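Local coordinates for coiled-coil quantitatively-enriched protein 1 (Schizosaccharomyces pombe, PDB 7CUJ) that links telomeres to the meiotic centrosome and is required for telomere clustering in meiotic prophase, telomere length regulation and chromosome segregation, at residues 122-127 / 160-165; 185-190 / 207-212; 108-113 / 288-293. One frame throughout, in Å; residues are numbered along the deposited sequence.

How the contacts relate
Of the segments in contact, 108-113 comes first along the chain, at the end of helix 102-112. Strand 121-126 follows and enters the six-stranded parallel sheet. Contact 1 closes a loop of 32 residues that contains helix 129-141 and strand 146-148, and sets 160-165 beside 122-127. Contact 2 comes next and closes a shorter loop through helix 191-200, between 185-190 and 207-212. The two lie in series and share the sheet, because strands 121-126 and 184-188 are neighbours in it. Contact 3 spans both: helix 275-294 returns late in the chain to meet 108-113. F111, F122 and L293 pack between contacts 1 and 3, and L207 meets L293 and W292.

Contact 1: residues 122-127 / 160-165; sequences FFLFIS and PAIWIC
F123 and W163 form an offset stack between two adjacent parallel strands. The phenyl ring and the five-membered ring of the indole lie with centroids 4.9 Å apart and planes at 28°. W163 CD1 sits over one face of the F123 ring, toward its rim. With W163 CG anti to its carbonyl carbon (chi1 -75°), the two side chains run alongside each other and point the same way. P160 CG packs over the centre of one indole face. Further along the same sheet face, C165 meets the F125 ring. Its CB lies over the face, 4.2 Å from the ring centroid, and SG approaches obliquely, with F125 CE2 to C165 SG at 3.7 Å. This is a cysteine sulfur-aromatic contact. The other sheet face carries F122, L124, I162 and I164. F122 CB touches I162 CG1 at 3.6 Å, and I164 CD1 reaches both L124 CB and L124 CD2. The backbones are in parallel register. W163 N bonds to F122 O, and L124 N to W163 O. C165 N meets L124 O at 2.6 Å, nearly along the C=O axis, and I126 N bonds to C165 O. The bond from F122 N to A161 O is weak. The contact is buried between strands 121-126 and 162-166 in the six-stranded parallel sheet of an alpha/beta domain, one part of the longer protein. Strand 184-188 bonds to the far edge of 122-127. Helix 129-141 packs on the face of L124, I126 and I164, while V197 of helix 191-200 touches F125 on the other face.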
loop_
_atom_site.group_PDB
_atom_site.type_symbol
_atom_site.label_atom_id
_atom_site.label_comp_id
_atom_site.label_asym_id
_atom_site.label_seq_id
_atom_site.Cartn_x
_atom_site.Cartn_y
_atom_site.Cartn_z
ATOM N N PHE A 122 8.260 -34.141 28.877
ATOM C CA PHE A 122 8.383 -33.177 27.795
ATOM C C PHE A 122 8.293 -31.750 28.327
ATOM O O PHE A 122 7.538 -31.469 29.254
ATOM C CB PHE A 122 7.295 -33.374 26.736
ATOM C CG PHE A 122 7.547 -34.496 25.764
ATOM C CD1 PHE A 122 8.601 -34.439 24.864
ATOM C CD2 PHE A 122 6.721 -35.608 25.743
ATOM C CE1 PHE A 122 8.827 -35.477 23.970
ATOM C CE2 PHE A 122 6.945 -36.643 24.848
ATOM C CZ PHE A 122 7.999 -36.577 23.965
ATOM N N PHE A 123 9.082 -30.863 27.707
ATOM C CA PHE A 123 8.944 -29.423 27.837
ATOM C C PHE A 123 8.547 -28.850 26.480
ATOM O O PHE A 123 9.264 -29.034 25.499
ATOM C CB PHE A 123 10.269 -28.787 28.264
ATOM C CG PHE A 123 10.421 -28.556 29.745
ATOM C CD1 PHE A 123 9.945 -27.392 30.333
ATOM C CD2 PHE A 123 11.047 -29.496 30.551
ATOM C CE1 PHE A 123 10.087 -27.176 31.697
ATOM C CE2 PHE A 123 11.190 -29.280 31.913
ATOM C CZ PHE A 123 10.710 -28.121 32.483
ATOM N N LEU A 124 7.397 -28.166 26.435
ATOM C CA LEU A 124 6.959 -27.488 25.227
ATOM C C LEU A 124 6.960 -25.978 25.456
ATOM O O LEU A 124 6.365 -25.486 26.412
ATOM C CB LEU A 124 5.575 -28.001 24.811
ATOM C CG LEU A 124 5.019 -27.415 23.512
ATOM C CD1 LEU A 124 4.360 -28.489 22.663
ATOM C CD2 LEU A 124 4.048 -26.275 23.786
ATOM N N PHE A 125 7.639 -25.256 24.559
ATOM C CA PHE A 125 7.674 -23.803 24.593
ATOM C C PHE A 125 6.737 -23.242 23.529
ATOM O O PHE A 125 6.711 -23.722 22.397
ATOM C CB PHE A 125 9.106 -23.291 24.422
ATOM C CG PHE A 125 9.953 -23.405 25.663
ATOM C CD1 PHE A 125 10.619 -24.583 25.964
ATOM C CD2 PHE A 125 10.077 -22.336 26.538
ATOM C CE1 PHE A 125 11.392 -24.690 27.112
ATOM C CE2 PHE A 125 10.857 -22.438 27.680
ATOM C CZ PHE A 125 11.511 -23.617 27.968
ATOM N N ILE A 126 5.967 -22.219 23.919
ATOM C CA ILE A 126 5.006 -21.574 23.039
ATOM C C ILE A 126 4.964 -20.088 23.393
ATOM O O ILE A 126 4.960 -19.732 24.568
ATOM C CB ILE A 126 3.627 -22.265 23.138
ATOM C CG1 ILE A 126 2.642 -21.766 22.077
ATOM C CG2 ILE A 126 3.051 -22.170 24.544
ATOM C CD1 ILE A 126 1.422 -22.646 21.912
ATOM N N SER A 127 4.946 -19.230 22.368
ATOM C CA SER A 127 5.128 -17.800 22.572
ATOM C C SER A 127 3.786 -17.069 22.557
ATOM O O SER A 127 3.655 -16.024 21.925
ATOM C CB SER A 127 6.095 -17.224 21.562
ATOM O OG SER A 127 5.578 -17.347 20.247
ATOM N N PRO A 160 5.046 -34.299 35.071
ATOM C CA PRO A 160 3.969 -34.597 34.121
ATOM C C PRO A 160 4.460 -35.270 32.841
ATOM O O PRO A 160 5.663 -35.417 32.628
ATOM C CB PRO A 160 3.381 -33.221 33.761
ATOM C CG PRO A 160 3.885 -32.286 34.838
ATOM C CD PRO A 160 5.227 -32.850 35.254
ATOM N N ALA A 161 3.505 -35.674 31.994
ATOM C CA ALA A 161 3.810 -36.222 30.683
ATOM C C ALA A 161 4.345 -35.125 29.760
ATOM O O ALA A 161 5.188 -35.402 28.908
ATOM C CB ALA A 161 2.597 -36.918 30.109
ATOM N N ILE A 162 3.865 -33.883 29.947
ATOM C CA ILE A 162 4.339 -32.728 29.190
ATOM C C ILE A 162 4.048 -31.429 29.949
ATOM O O ILE A 162 2.906 -31.162 30.317
ATOM C CB ILE A 162 3.778 -32.714 27.745
ATOM C CG1 ILE A 162 4.254 -31.494 26.951
ATOM C CG2 ILE A 162 2.262 -32.846 27.721
ATOM C CD1 ILE A 162 4.169 -31.655 25.445
ATOM N N TRP A 163 5.102 -30.631 30.182
ATOM C CA TRP A 163 4.980 -29.246 30.618
ATOM C C TRP A 163 4.683 -28.361 29.407
ATOM O O TRP A 163 5.296 -28.535 28.353
ATOM C CB TRP A 163 6.270 -28.772 31.305
ATOM C CG TRP A 163 6.521 -29.286 32.691
ATOM C CD1 TRP A 163 7.482 -30.183 33.063
ATOM C CD2 TRP A 163 5.842 -28.906 33.904
ATOM N NE1 TRP A 163 7.439 -30.399 34.413
ATOM C CE2 TRP A 163 6.444 -29.632 34.957
ATOM C CE3 TRP A 163 4.783 -28.039 34.205
ATOM C CZ2 TRP A 163 6.020 -29.517 36.281
ATOM C CZ3 TRP A 163 4.366 -27.926 35.515
ATOM C CH2 TRP A 163 4.977 -28.655 36.538
ATOM N N ILE A 164 3.751 -27.409 29.569
ATOM C CA ILE A 164 3.493 -26.375 28.574
ATOM C C ILE A 164 4.007 -25.046 29.120
ATOM O O ILE A 164 3.452 -24.516 30.082
ATOM C CB ILE A 164 1.995 -26.283 28.208
ATOM C CG1 ILE A 164 1.406 -27.626 27.765
ATOM C CG2 ILE A 164 1.746 -25.184 27.182
ATOM C CD1 ILE A 164 2.092 -28.252 26.570
ATOM N N CYS A 165 5.049 -24.502 28.479
ATOM C CA CYS A 165 5.731 -23.322 28.984
ATOM C C CYS A 165 5.556 -22.143 28.027
ATOM O O CYS A 165 5.784 -22.262 26.824
ATOM C CB CYS A 165 7.215 -23.599 29.193
ATOM S SG CYS A 165 8.059 -22.314 30.152
#

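Contact 2: residues 185-190 / 207-212; sequences ATIFYD and LVLRLI
The beta-alpha-beta unit of strand 184-188, helix 191-200 and strand 208-213 brings T186 and F188 against V208, L209 and L211. Four backbone bonds join the parallel strands. T186 N reaches L207 O at 2.7 Å, and L209 N gives a nearly straight bond to T186 O (173°). F188 N bonds to L209 O, and L211 N to F188 O. A water also donates to F188 O and L211 O, so F188 O takes two bonds. On the side facing helix 191-200, V208 CG1 meets the edge of the F188 ring, 3.7 Å from CE2, and Y194 of that helix meets the same ring edge-to-face. D190 is the N-cap of this crossover helix, with OD1 bonded to A193 N. On the opposite sheet face, I187 CG1 packs on L209 CB. L211 carries its CG anti to its carbonyl carbon (chi1 -83°) and sets CD1 3.9 Å from I187 CG2, with CD2 near Y189. With an alanine here, the methyl contacts to I187 go and a gap would probably open beside it. R210 leaves the strand on the F188 side. Its NH2 forms a salt bridge with D13 of strand 11-16, and its guanidinium a cation-pi contact with Y194.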
loop_
_atom_site.group_PDB
_atom_site.type_symbol
_atom_site.label_atom_id
_atom_site.label_comp_id
_atom_site.label_asym_id
_atom_site.label_seq_id
_atom_site.Cartn_x
_atom_site.Cartn_y
_atom_site.Cartn_z
ATOM N N ALA A 185 12.834 -34.062 27.299
ATOM C CA ALA A 185 12.812 -33.679 25.893
ATOM C C ALA A 185 12.133 -32.317 25.728
ATOM O O ALA A 185 11.277 -31.955 26.532
ATOM C CB ALA A 185 12.133 -34.754 25.079
ATOM N N THR A 186 12.518 -31.573 24.678
ATOM C CA THR A 186 12.083 -30.194 24.489
ATOM C C THR A 186 11.438 -30.007 23.116
ATOM O O THR A 186 12.028 -30.352 22.094
ATOM C CB THR A 186 13.239 -29.201 24.684
ATOM O OG1 THR A 186 13.885 -29.499 25.921
ATOM C CG2 THR A 186 12.789 -27.757 24.695
ATOM N N ILE A 187 10.227 -29.437 23.111
ATOM C CA ILE A 187 9.501 -29.124 21.888
ATOM C C ILE A 187 9.261 -27.617 21.825
ATOM O O ILE A 187 8.766 -27.015 22.777
ATOM C CB ILE A 187 8.171 -29.902 21.802
ATOM C CG1 ILE A 187 8.366 -31.409 21.984
ATOM C CG2 ILE A 187 7.446 -29.585 20.500
ATOM C CD1 ILE A 187 7.125 -32.135 22.448
ATOM N N PHE A 188 9.604 -27.021 20.679
ATOM C CA PHE A 188 9.239 -25.645 20.393
ATOM C C PHE A 188 8.009 -25.638 19.496
ATOM O O PHE A 188 8.068 -26.086 18.352
ATOM C CB PHE A 188 10.421 -24.889 19.786
ATOM C CG PHE A 188 11.499 -24.586 20.793
ATOM C CD1 PHE A 188 11.478 -23.402 21.515
ATOM C CD2 PHE A 188 12.502 -25.506 21.058
ATOM C CE1 PHE A 188 12.456 -23.131 22.460
ATOM C CE2 PHE A 188 13.479 -25.236 22.003
ATOM C CZ PHE A 188 13.456 -24.048 22.701
ATOM N N TYR A 189 6.893 -25.143 20.047
ATOM C CA TYR A 189 5.648 -25.064 19.300
ATOM C C TYR A 189 5.834 -24.147 18.091
ATOM O O TYR A 189 5.256 -24.392 17.035
ATOM C CB TYR A 189 4.488 -24.620 20.197
ATOM C CG TYR A 189 3.164 -24.507 19.482
ATOM C CD1 TYR A 189 2.301 -25.590 19.406
ATOM C CD2 TYR A 189 2.777 -23.324 18.868
ATOM C CE1 TYR A 189 1.085 -25.499 18.744
ATOM C CE2 TYR A 189 1.565 -23.215 18.205
ATOM C CZ TYR A 189 0.717 -24.308 18.141
ATOM O OH TYR A 189 -0.477 -24.210 17.492
ATOM N N ASP A 190 6.654 -23.104 18.261
ATOM C CA ASP A 190 6.822 -22.073 17.249
ATOM C C ASP A 190 8.246 -21.521 17.293
ATOM O O ASP A 190 8.920 -21.604 18.320
ATOM C CB ASP A 190 5.771 -20.967 17.398
ATOM C CG ASP A 190 5.817 -20.270 18.746
ATOM O OD1 ASP A 190 6.736 -19.445 18.954
ATOM O OD2 ASP A 190 4.945 -20.570 19.585
ATOM N N LEU A 207 17.198 -33.053 24.026
ATOM C CA LEU A 207 16.585 -33.244 22.720
ATOM C C LEU A 207 15.663 -32.062 22.423
ATOM O O LEU A 207 14.769 -31.758 23.210
ATOM C CB LEU A 207 15.806 -34.565 22.746
ATOM C CG LEU A 207 15.040 -34.922 21.472
ATOM C CD1 LEU A 207 15.988 -35.413 20.388
ATOM C CD2 LEU A 207 13.977 -35.969 21.763
ATOM N N VAL A 208 15.899 -31.400 21.282
ATOM C CA VAL A 208 15.113 -30.250 20.860
ATOM C C VAL A 208 14.380 -30.591 19.565
ATOM O O VAL A 208 15.005 -30.861 18.539
ATOM C CB VAL A 208 15.978 -28.982 20.708
ATOM C CG1 VAL A 208 15.230 -27.860 20.003
ATOM C CG2 VAL A 208 16.517 -28.499 22.045
ATOM N N LEU A 209 13.044 -30.566 19.638
ATOM C CA LEU A 209 12.168 -30.726 18.489
ATOM C C LEU A 209 11.569 -29.365 18.152
ATOM O O LEU A 209 11.151 -28.635 19.049
ATOM C CB LEU A 209 11.064 -31.723 18.857
ATOM C CG LEU A 209 11.302 -33.188 18.486
ATOM C CD1 LEU A 209 12.710 -33.648 18.836
ATOM C CD2 LEU A 209 10.269 -34.081 19.156
ATOM N N ARG A 210 11.534 -29.032 16.857
ATOM C CA ARG A 210 10.935 -27.788 16.400
ATOM C C ARG A 210 9.769 -28.095 15.465
ATOM O O ARG A 210 9.941 -28.775 14.455
ATOM C CB ARG A 210 11.968 -26.903 15.694
ATOM C CG ARG A 210 13.075 -26.384 16.600
ATOM C CD ARG A 210 13.846 -25.258 15.940
ATOM N NE ARG A 210 14.565 -25.688 14.748
ATOM C CZ ARG A 210 15.172 -24.870 13.894
ATOM N NH1 ARG A 210 15.148 -23.564 14.093
ATOM N NH2 ARG A 210 15.804 -25.359 12.843
ATOM N N LEU A 211 8.584 -27.598 15.830
ATOM C CA LEU A 211 7.420 -27.625 14.961
ATOM C C LEU A 211 7.502 -26.402 14.048
ATOM O O LEU A 211 7.406 -25.267 14.514
ATOM C CB LEU A 211 6.155 -27.591 15.829
ATOM C CG LEU A 211 5.661 -28.923 16.407
ATOM C CD1 LEU A 211 6.796 -29.889 16.710
ATOM C CD2 LEU A 211 4.804 -28.695 17.641
ATOM N N ILE A 212 7.717 -26.657 12.751
ATOM C CA ILE A 212 7.909 -25.609 11.766
ATOM C C ILE A 212 6.904 -25.816 10.638
ATOM O O ILE A 212 6.897 -26.863 9.995
ATOM C CB ILE A 212 9.365 -25.598 11.255
ATOM C CG1 ILE A 212 10.350 -25.271 12.383
ATOM C CG2 ILE A 212 9.514 -24.635 10.084
ATOM C CD1 ILE A 212 11.808 -25.421 12.010
HETATM O O HOH W 1 9.407 -24.185 16.173
#

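Contact 3: residues 108-113 / 288-293; sequences QELFKN and NVATWL
L110 is the main apolar link in this helix-helix packing, where the end of helix 102-112 meets helix 275-294. The short helical segments cross at -42°, with axes 8.9 Å apart at closest approach. The tight part is built around one methyl. L110 CD1 lies 3.9 Å from A290 CB and 4.0 Å from V289 CG1, and it also approaches the backbone N of A290. With chi1 at -178°, L110 extends its branch away from the backbone N and CD1 reaches the second helix. The small A290 side chain points at helix 102-112 and lets the backbones come close: the L110 and A290 CA atoms are 5.8 Å apart. L293, about one turn after A290, adds a more distant contact through CD1. The looser part lies toward N113. Here A290 CB stands 4.0 Å from N113 O, and no hydrogen bond joins the two segments. N113 O is instead bonded by K294 NZ from the same second helix. Farther out, exposed K112 makes a long salt bridge with E109 of its own helix and takes no part in the packing. This contact joins the helix that precedes strand 121-126 to the late helix 275-294. The N113 side chain also turns back on helix 102-112: ND2 donates to E109 O at 3.1 Å, and N113 N reaches that oxygen from the opposite face of the carbonyl plane.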
loop_
_atom_site.group_PDB
_atom_site.type_symbol
_atom_site.label_atom_id
_atom_site.label_comp_id
_atom_site.label_asym_id
_atom_site.label_seq_id
_atom_site.Cartn_x
_atom_site.Cartn_y
_atom_site.Cartn_z
ATOM N N GLN A 108 -1.438 -34.202 19.505
ATOM C CA GLN A 108 -2.471 -35.150 19.891
ATOM C C GLN A 108 -2.047 -36.561 19.491
ATOM O O GLN A 108 -2.073 -37.473 20.314
ATOM C CB GLN A 108 -3.799 -34.791 19.221
ATOM C CG GLN A 108 -4.983 -35.613 19.713
ATOM C CD GLN A 108 -6.058 -35.736 18.661
ATOM O OE1 GLN A 108 -5.924 -36.477 17.690
ATOM N NE2 GLN A 108 -7.145 -35.009 18.854
ATOM N N GLU A 109 -1.656 -36.716 18.219
ATOM C CA GLU A 109 -1.380 -38.016 17.628
ATOM C C GLU A 109 -0.060 -38.574 18.155
ATOM O O GLU A 109 0.147 -39.785 18.122
ATOM C CB GLU A 109 -1.371 -37.935 16.099
ATOM C CG GLU A 109 -2.723 -37.604 15.488
ATOM C CD GLU A 109 -3.808 -38.664 15.608
ATOM O OE1 GLU A 109 -3.470 -39.852 15.814
ATOM O OE2 GLU A 109 -4.995 -38.297 15.484
ATOM N N LEU A 110 0.822 -37.687 18.634
ATOM C CA LEU A 110 2.098 -38.110 19.192
ATOM C C LEU A 110 1.856 -38.923 20.462
ATOM O O LEU A 110 2.349 -40.041 20.577
ATOM C CB LEU A 110 2.985 -36.891 19.470
ATOM C CG LEU A 110 4.384 -37.200 20.007
ATOM C CD1 LEU A 110 5.247 -37.873 18.949
ATOM C CD2 LEU A 110 5.060 -35.939 20.523
ATOM N N PHE A 111 1.085 -38.352 21.396
ATOM C CA PHE A 111 0.828 -38.974 22.686
ATOM C C PHE A 111 -0.118 -40.164 22.533
ATOM O O PHE A 111 -0.057 -41.106 23.320
ATOM C CB PHE A 111 0.328 -37.940 23.698
ATOM C CG PHE A 111 1.382 -36.962 24.152
ATOM C CD1 PHE A 111 2.382 -37.351 25.030
ATOM C CD2 PHE A 111 1.377 -35.652 23.698
ATOM C CE1 PHE A 111 3.355 -36.453 25.443
ATOM C CE2 PHE A 111 2.351 -34.753 24.111
ATOM C CZ PHE A 111 3.338 -35.155 24.983
ATOM N N LYS A 112 -0.976 -40.106 21.508
ATOM C CA LYS A 112 -1.910 -41.170 21.172
ATOM C C LYS A 112 -1.140 -42.449 20.848
ATOM O O LYS A 112 -1.583 -43.544 21.191
ATOM C CB LYS A 112 -2.759 -40.743 19.971
ATOM C CG LYS A 112 -4.151 -41.354 19.882
ATOM C CD LYS A 112 -4.975 -40.738 18.771
ATOM C CE LYS A 112 -6.467 -40.816 19.015
ATOM N NZ LYS A 112 -7.208 -39.877 18.139
ATOM N N ASN A 113 0.013 -42.292 20.184
ATOM C CA ASN A 113 0.824 -43.405 19.714
ATOM C C ASN A 113 2.039 -43.606 20.619
ATOM O O ASN A 113 2.853 -44.488 20.363
ATOM C CB ASN A 113 1.255 -43.221 18.257
ATOM C CG ASN A 113 0.132 -43.452 17.268
ATOM O OD1 ASN A 113 -0.397 -44.558 17.166
ATOM N ND2 ASN A 113 -0.232 -42.418 16.528
ATOM N N ASN A 288 5.784 -41.783 13.305
ATOM C CA ASN A 288 7.205 -41.962 13.047
ATOM C C ASN A 288 8.045 -41.399 14.192
ATOM O O ASN A 288 9.016 -42.030 14.606
ATOM C CB ASN A 288 7.628 -41.330 11.718
ATOM C CG ASN A 288 7.478 -42.263 10.536
ATOM O OD1 ASN A 288 8.461 -42.591 9.877
ATOM N ND2 ASN A 288 6.259 -42.696 10.260
ATOM N N VAL A 289 7.677 -40.206 14.675
ATOM C CA VAL A 289 8.433 -39.511 15.707
ATOM C C VAL A 289 8.271 -40.258 17.030
ATOM O O VAL A 289 9.241 -40.425 17.768
ATOM C CB VAL A 289 8.038 -38.022 15.818
ATOM C CG1 VAL A 289 8.664 -37.342 17.027
ATOM C CG2 VAL A 289 8.375 -37.247 14.554
ATOM N N ALA A 290 7.043 -40.711 17.310
ATOM C CA ALA A 290 6.747 -41.457 18.523
ATOM C C ALA A 290 7.588 -42.730 18.545
ATOM O O ALA A 290 8.351 -42.953 19.484
ATOM C CB ALA A 290 5.269 -41.757 18.605
ATOM N N THR A 291 7.455 -43.530 17.479
ATOM C CA THR A 291 8.233 -44.740 17.271
ATOM C C THR A 291 9.710 -44.443 17.512
ATOM O O THR A 291 10.399 -45.214 18.174
ATOM C CB THR A 291 7.996 -45.307 15.865
ATOM O OG1 THR A 291 6.590 -45.491 15.702
ATOM C CG2 THR A 291 8.716 -46.614 15.613
ATOM N N TRP A 292 10.171 -43.304 16.985
ATOM C CA TRP A 292 11.564 -42.903 17.075
ATOM C C TRP A 292 11.973 -42.652 18.527
ATOM O O TRP A 292 13.066 -43.045 18.933
ATOM C CB TRP A 292 11.829 -41.681 16.192
ATOM C CG TRP A 292 13.248 -41.217 16.261
ATOM C CD1 TRP A 292 14.327 -41.794 15.658
ATOM C CD2 TRP A 292 13.750 -40.086 16.994
ATOM N NE1 TRP A 292 15.465 -41.097 15.959
ATOM C CE2 TRP A 292 15.145 -40.042 16.774
ATOM C CE3 TRP A 292 13.164 -39.106 17.806
ATOM C CZ2 TRP A 292 15.956 -39.056 17.335
ATOM C CZ3 TRP A 292 13.966 -38.134 18.363
ATOM C CH2 TRP A 292 15.344 -38.112 18.130
ATOM N N LEU A 293 11.092 -41.993 19.294
ATOM C CA LEU A 293 11.366 -41.640 20.680
ATOM C C LEU A 293 11.401 -42.893 21.557
ATOM O O LEU A 293 12.162 -42.952 22.522
ATOM C CB LEU A 293 10.300 -40.658 21.176
ATOM C CG LEU A 293 10.452 -39.209 20.714
ATOM C CD1 LEU A 293 9.159 -38.441 20.939
ATOM C CD2 LEU A 293 11.605 -38.524 21.431
#